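Local structure of beta-lactamase (Sebaldella termitidis, 6N1N) at residues N11-I21 / L238-L246; N57-V66 / A108-Y119. The protein probably hydrolyses beta-lactams to substituted beta-amino acids, as expected of a class D beta-lactamase, an activity linked to antibiotic resistance. One frame throughout, in Å; residues are numbered along the deposited sequence.

Following the chain from its N terminus, helix 11-18 comes early, just ahead of strand 22-29, and pairs with helix 228-245 at the other end of the sequence; contact 1 joins the two and so closes a loop of more than two hundred residues. Nested inside that loop, contact 2 closes a much shorter one, bringing 57-66, on the helix that follows the predicted nucleophile S51, against 108-119 some forty residues on. Contact 1 ties the terminal helices together beside the central sheet, while contact 2 joins helices of the helical region. The centres of the two lie about 36 Å apart, on opposite sides of the chain's centre, and they do not touch.

Contact 1: N11-I21 / L238-L246; sequences NLQKIFDENKI and LTMMAFREL
The N- and C-terminal helices of the penicillin-recognising fold, which pack together on one face of the central beta-sheet, meet here nearly antiparallel: the axes of 11-18 and 238-245 approach to 10.3 Å at 153°. I15 occupies the middle. Its CG2 lies 3.8 Å from L238 CG and is equally close to CE of M241, a selenomethionine whose chain bends at its last torsion (chi3 41°) and brings the methyl back over I15. L238 spreads its two methyls: CD2 approaches F16 CE2, with the leucine crossing the phenylalanine at about a right angle, while CD1 meets I21 CD1 tip to tip at 3.9 Å. One turn earlier, L12 directs CD2 at A242 CB (3.9 Å) and CD1 at L246 CD1; on the sheet side L12 and F16 both rest on V25 of strand 22-29, and L238 and I21 on I220. At the outer end N11 ND2 donates to E245 OE2 over 2.9 Å. This bond is bent, with an N-H...O angle of 134°, and it reaches the oxygen from above the carboxylate plane. Beyond it, K14 NZ stands 4.5 Å from E245 OE1, too far for a salt bridge. Cohesion therefore comes mainly from interlocked aliphatic side chains, with a single angled polar clasp at the partly exposed end, where the nearby lysine would probably favour a charged carboxylate.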
loop_
_atom_site.group_PDB
_atom_site.type_symbol
_atom_site.label_atom_id
_atom_site.label_comp_id
_atom_site.label_asym_id
_atom_site.label_seq_id
_atom_site.Cartn_x
_atom_site.Cartn_y
_atom_site.Cartn_z
ATOM N N ASN A 11 -24.005 -2.064 -3.268
ATOM C CA ASN A 11 -23.824 -0.695 -2.812
ATOM C C ASN A 11 -22.374 -0.271 -2.940
ATOM O O ASN A 11 -22.092 0.925 -3.087
ATOM C CB ASN A 11 -24.284 -0.532 -1.368
ATOM C CG ASN A 11 -25.782 -0.632 -1.225
ATOM O OD1 ASN A 11 -26.469 -1.169 -2.094
ATOM N ND2 ASN A 11 -26.300 -0.113 -0.123
ATOM N N LEU A 12 -21.438 -1.226 -2.896
ATOM C CA LEU A 12 -20.045 -0.838 -3.064
ATOM C C LEU A 12 -19.768 -0.431 -4.506
ATOM O O LEU A 12 -19.076 0.566 -4.754
ATOM C CB LEU A 12 -19.114 -1.958 -2.629
ATOM C CG LEU A 12 -19.122 -2.297 -1.126
ATOM C CD1 LEU A 12 -18.036 -3.287 -0.829
ATOM C CD2 LEU A 12 -18.971 -1.045 -0.260
ATOM N N GLN A 13 -20.265 -1.203 -5.470
ATOM C CA GLN A 13 -20.089 -0.813 -6.865
ATOM C C GLN A 13 -20.707 0.545 -7.154
ATOM O O GLN A 13 -20.201 1.292 -8.000
ATOM C CB GLN A 13 -20.696 -1.853 -7.798
ATOM C CG GLN A 13 -20.480 -1.510 -9.269
ATOM C CD GLN A 13 -19.020 -1.542 -9.642
ATOM O OE1 GLN A 13 -18.294 -2.448 -9.242
ATOM N NE2 GLN A 13 -18.575 -0.548 -10.406
ATOM N N LYS A 14 -21.809 0.878 -6.487
ATOM C CA LYS A 14 -22.447 2.172 -6.695
ATOM C C LYS A 14 -21.499 3.334 -6.414
ATOM O O LYS A 14 -21.614 4.381 -7.059
ATOM C CB LYS A 14 -23.698 2.257 -5.815
ATOM C CG LYS A 14 -24.371 3.626 -5.752
ATOM C CD LYS A 14 -25.299 3.741 -4.529
ATOM C CE LYS A 14 -24.519 3.700 -3.200
ATOM N NZ LYS A 14 -25.401 3.715 -1.991
ATOM N N ILE A 15 -20.572 3.193 -5.461
ATOM C CA ILE A 15 -19.669 4.302 -5.172
ATOM C C ILE A 15 -18.761 4.549 -6.362
ATOM O O ILE A 15 -18.439 5.698 -6.701
ATOM C CB ILE A 15 -18.837 4.028 -3.901
ATOM C CG1 ILE A 15 -19.738 3.799 -2.689
ATOM C CG2 ILE A 15 -17.867 5.193 -3.658
ATOM C CD1 ILE A 15 -19.011 3.126 -1.522
ATOM N N PHE A 16 -18.344 3.481 -7.028
ATOM C CA PHE A 16 -17.522 3.636 -8.219
ATOM C C PHE A 16 -18.325 4.268 -9.341
ATOM O O PHE A 16 -17.879 5.232 -9.974
ATOM C CB PHE A 16 -16.937 2.274 -8.600
ATOM C CG PHE A 16 -15.810 1.862 -7.698
ATOM C CD1 PHE A 16 -14.485 1.926 -8.127
ATOM C CD2 PHE A 16 -16.067 1.474 -6.404
ATOM C CE1 PHE A 16 -13.457 1.578 -7.286
ATOM C CE2 PHE A 16 -15.040 1.135 -5.531
ATOM C CZ PHE A 16 -13.743 1.178 -5.957
ATOM N N ASP A 17 -19.543 3.773 -9.558
ATOM C CA ASP A 17 -20.386 4.269 -10.639
ATOM C C ASP A 17 -20.690 5.750 -10.469
ATOM O O ASP A 17 -20.635 6.521 -11.435
ATOM C CB ASP A 17 -21.694 3.475 -10.688
ATOM C CG ASP A 17 -21.484 2.024 -11.100
ATOM O OD1 ASP A 17 -20.370 1.675 -11.566
ATOM O OD2 ASP A 17 -22.440 1.240 -10.947
ATOM N N GLU A 18 -21.049 6.160 -9.254
ATOM C CA GLU A 18 -21.363 7.563 -9.013
ATOM C C GLU A 18 -20.148 8.471 -9.150
ATOM O O GLU A 18 -20.321 9.689 -9.232
ATOM C CB GLU A 18 -22.000 7.734 -7.626
ATOM C CG GLU A 18 -23.425 7.192 -7.554
ATOM C CD GLU A 18 -24.039 7.268 -6.160
ATOM O OE1 GLU A 18 -23.385 7.803 -5.241
ATOM O OE2 GLU A 18 -25.179 6.783 -5.989
ATOM N N ASN A 19 -18.933 7.922 -9.185
ATOM C CA ASN A 19 -17.736 8.731 -9.364
ATOM C C ASN A 19 -17.081 8.500 -10.719
ATOM O O ASN A 19 -15.949 8.943 -10.929
ATOM C CB ASN A 19 -16.762 8.461 -8.222
ATOM C CG ASN A 19 -17.201 9.135 -6.923
ATOM O OD1 ASN A 19 -16.974 10.334 -6.730
ATOM N ND2 ASN A 19 -17.866 8.379 -6.051
ATOM N N LYS A 20 -17.784 7.851 -11.647
ATOM C CA LYS A 20 -17.301 7.616 -13.005
ATOM C C LYS A 20 -15.896 7.022 -13.007
ATOM O O LYS A 20 -15.007 7.433 -13.765
ATOM C CB LYS A 20 -17.377 8.896 -13.829
ATOM C CG LYS A 20 -18.809 9.353 -14.054
ATOM C CD LYS A 20 -18.873 10.648 -14.852
ATOM C CE LYS A 20 -20.320 11.072 -15.032
ATOM N NZ LYS A 20 -20.413 12.405 -15.661
ATOM N N ILE A 21 -15.723 5.980 -12.198
ATOM C CA ILE A 21 -14.462 5.261 -12.112
ATOM C C ILE A 21 -14.729 3.771 -12.189
ATOM O O ILE A 21 -15.807 3.282 -11.840
ATOM C CB ILE A 21 -13.708 5.587 -10.808
ATOM C CG1 ILE A 21 -14.690 5.489 -9.633
ATOM C CG2 ILE A 21 -13.063 6.946 -10.921
ATOM C CD1 ILE A 21 -14.028 5.593 -8.292
ATOM N N LEU A 238 -13.268 7.554 -0.061
ATOM C CA LEU A 238 -13.989 6.441 -0.678
ATOM C C LEU A 238 -13.853 5.170 0.160
ATOM O O LEU A 238 -14.828 4.434 0.362
ATOM C CB LEU A 238 -13.438 6.201 -2.090
ATOM C CG LEU A 238 -14.102 5.120 -2.951
ATOM C CD1 LEU A 238 -13.751 5.351 -4.426
ATOM C CD2 LEU A 238 -13.710 3.689 -2.567
ATOM N N THR A 239 -12.636 4.884 0.619
ATOM C CA THR A 239 -12.399 3.723 1.466
ATOM C C THR A 239 -13.229 3.810 2.747
ATOM O O THR A 239 -13.854 2.821 3.169
ATOM C CB THR A 239 -10.896 3.630 1.752
ATOM O OG1 THR A 239 -10.180 3.645 0.504
ATOM C CG2 THR A 239 -10.540 2.367 2.486
HETATM N N MSE A 240 -13.270 4.992 3.373
HETATM C CA MSE A 240 -14.027 5.155 4.616
HETATM C C MSE A 240 -15.511 4.985 4.367
HETATM O O MSE A 240 -16.220 4.433 5.211
HETATM C CB MSE A 240 -13.777 6.526 5.259
HETATM C CG MSE A 240 -12.293 6.836 5.521
HETATM SE SE MSE A 240 -11.369 5.524 6.651
HETATM C CE MSE A 240 -11.832 6.299 8.388
HETATM N N MSE A 241 -15.984 5.467 3.216
HETATM C CA MSE A 241 -17.385 5.253 2.843
HETATM C C MSE A 241 -17.722 3.770 2.701
HETATM O O MSE A 241 -18.790 3.339 3.143
HETATM C CB MSE A 241 -17.722 6.013 1.550
HETATM C CG MSE A 241 -17.800 7.489 1.785
HETATM SE SE MSE A 241 -17.936 8.433 0.079
HETATM C CE MSE A 241 -19.142 7.222 -0.752
ATOM N N ALA A 242 -16.832 3.000 2.069
ATOM C CA ALA A 242 -17.027 1.560 1.986
ATOM C C ALA A 242 -17.087 0.941 3.377
ATOM O O ALA A 242 -17.957 0.102 3.641
ATOM C CB ALA A 242 -15.916 0.918 1.161
ATOM N N PHE A 243 -16.179 1.341 4.279
ATOM C CA PHE A 243 -16.229 0.813 5.641
ATOM C C PHE A 243 -17.569 1.134 6.317
ATOM O O PHE A 243 -18.166 0.268 6.974
ATOM C CB PHE A 243 -15.092 1.380 6.511
ATOM C CG PHE A 243 -13.690 0.989 6.092
ATOM C CD1 PHE A 243 -13.417 -0.152 5.360
ATOM C CD2 PHE A 243 -12.620 1.795 6.477
ATOM C CE1 PHE A 243 -12.097 -0.469 5.006
ATOM C CE2 PHE A 243 -11.312 1.456 6.121
ATOM C CZ PHE A 243 -11.067 0.316 5.399
ATOM N N ARG A 244 -18.048 2.375 6.180
ATOM C CA ARG A 244 -19.320 2.739 6.795
ATOM C C ARG A 244 -20.465 1.956 6.176
ATOM O O ARG A 244 -21.379 1.528 6.880
ATOM C CB ARG A 244 -19.559 4.251 6.677
ATOM C CG ARG A 244 -18.628 5.038 7.616
ATOM C CD ARG A 244 -18.997 6.508 7.756
ATOM N NE ARG A 244 -18.789 7.217 6.503
ATOM C CZ ARG A 244 -17.689 7.909 6.185
ATOM N NH1 ARG A 244 -16.675 8.024 7.033
ATOM N NH2 ARG A 244 -17.619 8.493 5.004
ATOM N N GLU A 245 -20.440 1.767 4.857
ATOM C CA GLU A 245 -21.482 0.976 4.207
ATOM C C GLU A 245 -21.541 -0.436 4.782
ATOM O O GLU A 245 -22.633 -0.993 4.979
ATOM C CB GLU A 245 -21.233 0.950 2.697
ATOM C CG GLU A 245 -22.133 0.012 1.921
ATOM C CD GLU A 245 -23.574 0.450 1.931
ATOM O OE1 GLU A 245 -23.834 1.668 1.755
ATOM O OE2 GLU A 245 -24.438 -0.436 2.112
ATOM N N LEU A 246 -20.393 -1.004 5.115
ATOM C CA LEU A 246 -20.296 -2.362 5.630
ATOM C C LEU A 246 -20.444 -2.450 7.145
ATOM O O LEU A 246 -20.344 -3.556 7.688
ATOM C CB LEU A 246 -18.949 -2.987 5.223
ATOM C CG LEU A 246 -18.780 -3.169 3.713
ATOM C CD1 LEU A 246 -17.345 -3.465 3.330
ATOM C CD2 LEU A 246 -19.682 -4.271 3.181
#

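Contact 2: N57-V66 / A108-Y119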
loop_
_atom_site.group_PDB
_atom_site.type_symbol
_atom_site.label_atom_id
_atom_site.label_comp_id
_atom_site.label_asym_id
_atom_site.label_seq_id
_atom_site.Cartn_x
_atom_site.Cartn_y
_atom_site.Cartn_z
ATOM N N ASN A 57 9.031 -2.046 1.267
ATOM C CA ASN A 57 10.355 -1.443 1.200
ATOM C C ASN A 57 10.814 -0.987 2.583
ATOM O O ASN A 57 12.012 -1.051 2.892
ATOM C CB ASN A 57 10.338 -0.281 0.200
ATOM C CG ASN A 57 11.591 -0.234 -0.694
ATOM O OD1 ASN A 57 12.519 -1.061 -0.576
ATOM N ND2 ASN A 57 11.593 0.714 -1.620
ATOM N N SER A 58 9.876 -0.518 3.425
ATOM C CA SER A 58 10.234 -0.132 4.788
ATOM C C SER A 58 10.651 -1.349 5.614
ATOM O O SER A 58 11.603 -1.273 6.402
ATOM C CB SER A 58 9.073 0.609 5.458
ATOM O OG SER A 58 8.781 1.820 4.780
ATOM N N LEU A 59 9.933 -2.467 5.479
ATOM C CA LEU A 59 10.381 -3.699 6.137
ATOM C C LEU A 59 11.782 -4.065 5.683
ATOM O O LEU A 59 12.641 -4.428 6.498
ATOM C CB LEU A 59 9.440 -4.868 5.836
ATOM C CG LEU A 59 7.983 -4.796 6.313
ATOM C CD1 LEU A 59 7.183 -5.892 5.632
ATOM C CD2 LEU A 59 7.871 -4.914 7.805
ATOM N N ILE A 60 12.026 -3.975 4.369
ATOM C CA ILE A 60 13.306 -4.399 3.825
ATOM C C ILE A 60 14.415 -3.472 4.307
ATOM O O ILE A 60 15.489 -3.932 4.697
ATOM C CB ILE A 60 13.242 -4.465 2.287
ATOM C CG1 ILE A 60 12.299 -5.592 1.831
ATOM C CG2 ILE A 60 14.623 -4.695 1.687
ATOM C CD1 ILE A 60 11.957 -5.579 0.349
ATOM N N PHE A 61 14.181 -2.152 4.280
ATOM C CA PHE A 61 15.198 -1.202 4.733
ATOM C C PHE A 61 15.646 -1.497 6.170
ATOM O O PHE A 61 16.847 -1.466 6.475
ATOM C CB PHE A 61 14.670 0.235 4.646
ATOM C CG PHE A 61 14.765 0.871 3.273
ATOM C CD1 PHE A 61 14.892 0.117 2.121
ATOM C CD2 PHE A 61 14.696 2.244 3.152
ATOM C CE1 PHE A 61 14.958 0.716 0.888
ATOM C CE2 PHE A 61 14.776 2.853 1.921
ATOM C CZ PHE A 61 14.914 2.089 0.791
ATOM N N LEU A 62 14.704 -1.776 7.073
ATOM C CA LEU A 62 15.080 -2.050 8.450
ATOM C C LEU A 62 15.770 -3.396 8.581
ATOM O O LEU A 62 16.797 -3.506 9.252
ATOM C CB LEU A 62 13.851 -1.977 9.355
ATOM C CG LEU A 62 13.320 -0.557 9.452
ATOM C CD1 LEU A 62 11.890 -0.583 9.915
ATOM C CD2 LEU A 62 14.168 0.294 10.414
ATOM N N GLU A 63 15.213 -4.439 7.961
ATOM C CA GLU A 63 15.811 -5.766 8.119
ATOM C C GLU A 63 17.227 -5.813 7.551
ATOM O O GLU A 63 18.116 -6.480 8.119
ATOM C CB GLU A 63 14.928 -6.826 7.463
ATOM C CG GLU A 63 15.278 -8.275 7.869
ATOM C CD GLU A 63 14.992 -8.579 9.326
ATOM O OE1 GLU A 63 14.256 -7.802 9.961
ATOM O OE2 GLU A 63 15.483 -9.622 9.826
ATOM N N GLU A 64 17.457 -5.121 6.439
ATOM C CA GLU A 64 18.757 -5.062 5.786
ATOM C C GLU A 64 19.674 -3.979 6.349
ATOM O O GLU A 64 20.785 -3.804 5.836
ATOM C CB GLU A 64 18.581 -4.838 4.277
ATOM C CG GLU A 64 17.995 -6.030 3.554
ATOM C CD GLU A 64 18.856 -7.255 3.737
ATOM O OE1 GLU A 64 20.055 -7.174 3.426
ATOM O OE2 GLU A 64 18.356 -8.283 4.220
ATOM N N GLU A 65 19.231 -3.248 7.365
ATOM C CA GLU A 65 20.041 -2.250 8.062
ATOM C C GLU A 65 20.405 -1.057 7.180
ATOM O O GLU A 65 21.390 -0.362 7.439
ATOM C CB GLU A 65 21.299 -2.897 8.650
ATOM C CG GLU A 65 20.926 -3.968 9.649
ATOM C CD GLU A 65 22.117 -4.717 10.197
ATOM O OE1 GLU A 65 23.084 -4.059 10.609
ATOM O OE2 GLU A 65 22.087 -5.964 10.187
ATOM N N VAL A 66 19.580 -0.771 6.168
ATOM C CA VAL A 66 19.745 0.464 5.408
ATOM C C VAL A 66 19.722 1.656 6.350
ATOM O O VAL A 66 20.528 2.594 6.215
ATOM C CB VAL A 66 18.653 0.570 4.328
ATOM C CG1 VAL A 66 18.687 1.929 3.626
ATOM C CG2 VAL A 66 18.828 -0.536 3.318
ATOM N N ALA A 108 17.365 2.065 -1.820
ATOM C CA ALA A 108 17.403 0.888 -2.667
ATOM C C ALA A 108 18.789 0.693 -3.276
ATOM O O ALA A 108 19.166 -0.443 -3.583
ATOM C CB ALA A 108 16.336 1.002 -3.753
ATOM N N GLY A 109 19.580 1.761 -3.395
ATOM C CA GLY A 109 20.928 1.623 -3.923
ATOM C C GLY A 109 21.851 0.787 -3.056
ATOM O O GLY A 109 22.845 0.239 -3.563
ATOM N N LYS A 110 21.561 0.693 -1.764
ATOM C CA LYS A 110 22.327 -0.117 -0.837
ATOM C C LYS A 110 21.949 -1.593 -0.887
ATOM O O LYS A 110 22.562 -2.381 -0.166
ATOM C CB LYS A 110 22.125 0.366 0.611
ATOM C CG LYS A 110 22.786 1.702 1.029
ATOM C CD LYS A 110 22.649 1.866 2.553
ATOM C CE LYS A 110 23.255 3.142 3.090
ATOM N NZ LYS A 110 22.810 4.324 2.321
ATOM N N ILE A 111 20.929 -1.967 -1.662
ATOM C CA ILE A 111 20.389 -3.327 -1.675
ATOM C C ILE A 111 20.564 -3.910 -3.079
ATOM O O ILE A 111 20.115 -3.319 -4.070
ATOM C CB ILE A 111 18.912 -3.353 -1.244
ATOM C CG1 ILE A 111 18.739 -2.668 0.119
ATOM C CG2 ILE A 111 18.388 -4.806 -1.168
ATOM C CD1 ILE A 111 17.283 -2.436 0.501
ATOM N N LYS A 112 21.204 -5.070 -3.169
ATOM C CA LYS A 112 21.359 -5.737 -4.459
ATOM C C LYS A 112 20.032 -6.255 -5.010
ATOM O O LYS A 112 19.125 -6.646 -4.266
ATOM C CB LYS A 112 22.316 -6.926 -4.330
ATOM C CG LYS A 112 23.728 -6.571 -3.909
ATOM C CD LYS A 112 24.461 -5.862 -5.007
ATOM C CE LYS A 112 25.953 -5.783 -4.701
ATOM N NZ LYS A 112 26.722 -5.095 -5.780
ATOM N N SER A 113 19.942 -6.311 -6.341
ATOM C CA SER A 113 18.734 -6.836 -6.985
ATOM C C SER A 113 18.377 -8.251 -6.503
ATOM O O SER A 113 17.202 -8.565 -6.293
ATOM C CB SER A 113 18.919 -6.795 -8.504
ATOM O OG SER A 113 18.138 -7.775 -9.152
ATOM N N GLU A 114 19.364 -9.142 -6.375
ATOM C CA GLU A 114 19.026 -10.501 -5.940
ATOM C C GLU A 114 18.464 -10.513 -4.514
ATOM O O GLU A 114 17.600 -11.339 -4.184
ATOM C CB GLU A 114 20.250 -11.399 -6.048
ATOM C CG GLU A 114 19.973 -12.859 -5.716
ATOM C CD GLU A 114 18.778 -13.422 -6.469
ATOM O OE1 GLU A 114 18.682 -13.196 -7.698
ATOM O OE2 GLU A 114 17.930 -14.077 -5.817
ATOM N N LYS A 115 18.934 -9.610 -3.652
ATOM C CA LYS A 115 18.370 -9.519 -2.310
ATOM C C LYS A 115 16.914 -9.082 -2.357
ATOM O O LYS A 115 16.063 -9.633 -1.645
ATOM C CB LYS A 115 19.226 -8.565 -1.467
ATOM C CG LYS A 115 18.808 -8.386 -0.015
ATOM C CD LYS A 115 18.876 -9.660 0.814
ATOM C CE LYS A 115 20.252 -10.197 0.970
ATOM N NZ LYS A 115 20.194 -11.496 1.726
ATOM N N TYR A 116 16.594 -8.079 -3.188
ATOM C CA TYR A 116 15.202 -7.695 -3.366
ATOM C C TYR A 116 14.364 -8.866 -3.855
ATOM O O TYR A 116 13.257 -9.097 -3.355
ATOM C CB TYR A 116 15.095 -6.538 -4.356
ATOM C CG TYR A 116 15.016 -5.165 -3.714
ATOM C CD1 TYR A 116 13.993 -4.836 -2.843
ATOM C CD2 TYR A 116 15.932 -4.168 -4.031
ATOM C CE1 TYR A 116 13.893 -3.577 -2.276
ATOM C CE2 TYR A 116 15.832 -2.903 -3.468
ATOM C CZ TYR A 116 14.814 -2.606 -2.588
ATOM O OH TYR A 116 14.738 -1.338 -2.030
ATOM N N LYS A 117 14.880 -9.627 -4.823
ATOM C CA LYS A 117 14.131 -10.781 -5.319
ATOM C C LYS A 117 13.850 -11.786 -4.211
ATOM O O LYS A 117 12.773 -12.392 -4.177
ATOM C CB LYS A 117 14.872 -11.454 -6.474
ATOM C CG LYS A 117 14.767 -10.663 -7.779
ATOM C CD LYS A 117 15.614 -11.282 -8.877
ATOM C CE LYS A 117 15.509 -10.471 -10.159
ATOM N NZ LYS A 117 16.474 -10.930 -11.193
ATOM N N GLU A 118 14.797 -11.956 -3.280
ATOM C CA GLU A 118 14.571 -12.836 -2.135
ATOM C C GLU A 118 13.394 -12.372 -1.298
ATOM O O GLU A 118 12.543 -13.176 -0.897
ATOM C CB GLU A 118 15.812 -12.906 -1.257
ATOM C CG GLU A 118 16.969 -13.662 -1.844
ATOM C CD GLU A 118 18.189 -13.557 -0.940
ATOM O OE1 GLU A 118 18.017 -13.193 0.252
ATOM O OE2 GLU A 118 19.305 -13.817 -1.417
ATOM N N TYR A 119 13.323 -11.060 -1.016
ATOM C CA TYR A 119 12.202 -10.519 -0.265
ATOM C C TYR A 119 10.892 -10.610 -1.035
ATOM O O TYR A 119 9.846 -10.901 -0.454
ATOM C CB TYR A 119 12.493 -9.071 0.142
ATOM C CG TYR A 119 13.393 -8.975 1.353
ATOM C CD1 TYR A 119 12.910 -9.263 2.623
ATOM C CD2 TYR A 119 14.730 -8.621 1.227
ATOM C CE1 TYR A 119 13.732 -9.176 3.738
ATOM C CE2 TYR A 119 15.558 -8.528 2.334
ATOM C CZ TYR A 119 15.055 -8.814 3.582
ATOM O OH TYR A 119 15.889 -8.728 4.676
HETATM O O HOH W 1 19.690 -10.490 4.377
HETATM O O HOH W 2 20.913 5.075 4.643
#
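I60 and Y119 slide past each other in opposite directions, the isoleucine lying over one face of the phenol ring. I60 CG1 stands 3.9 Å from the centroid of the Y119 ring in a CH-pi contact, 22° off the normal, and its CD1 continues to Y119 CB. At the ring's edge E64 takes over: folded back at chi2, it brings OE2 to accept from Y119 OH at 2.5 Å on the anti lone pair, its carboxylate plane turned 70° from the ring. E64 OE2 also receives a water that accepts from K115 NZ, and K115 forms a salt bridge with E118. Helices 57-63 and 113-119 cross at 120° in the helical region of the class D fold, and N57 lies about 9 Å, side chain to side chain, from S51, the predicted acyl-ester nucleophile. There Y116 OH donates to N57 OD1 over 2.7 Å, in the carbonyl plane and on a lone pair, the amide well inclined to the ring. The same hydroxyl meets the edge of the F61 ring at CE1. I111 lays CG2 over one face of the Y116 ring and points CD1 at I60 CG2, 3.7 Å away and equally near V66 CG2, crossing F61 at about a right angle. A second water, donating to V66 O and accepting from K110 NZ, bridges V66, whose N-H closes the Schellman motif on F61 O, to beta turn 108-111.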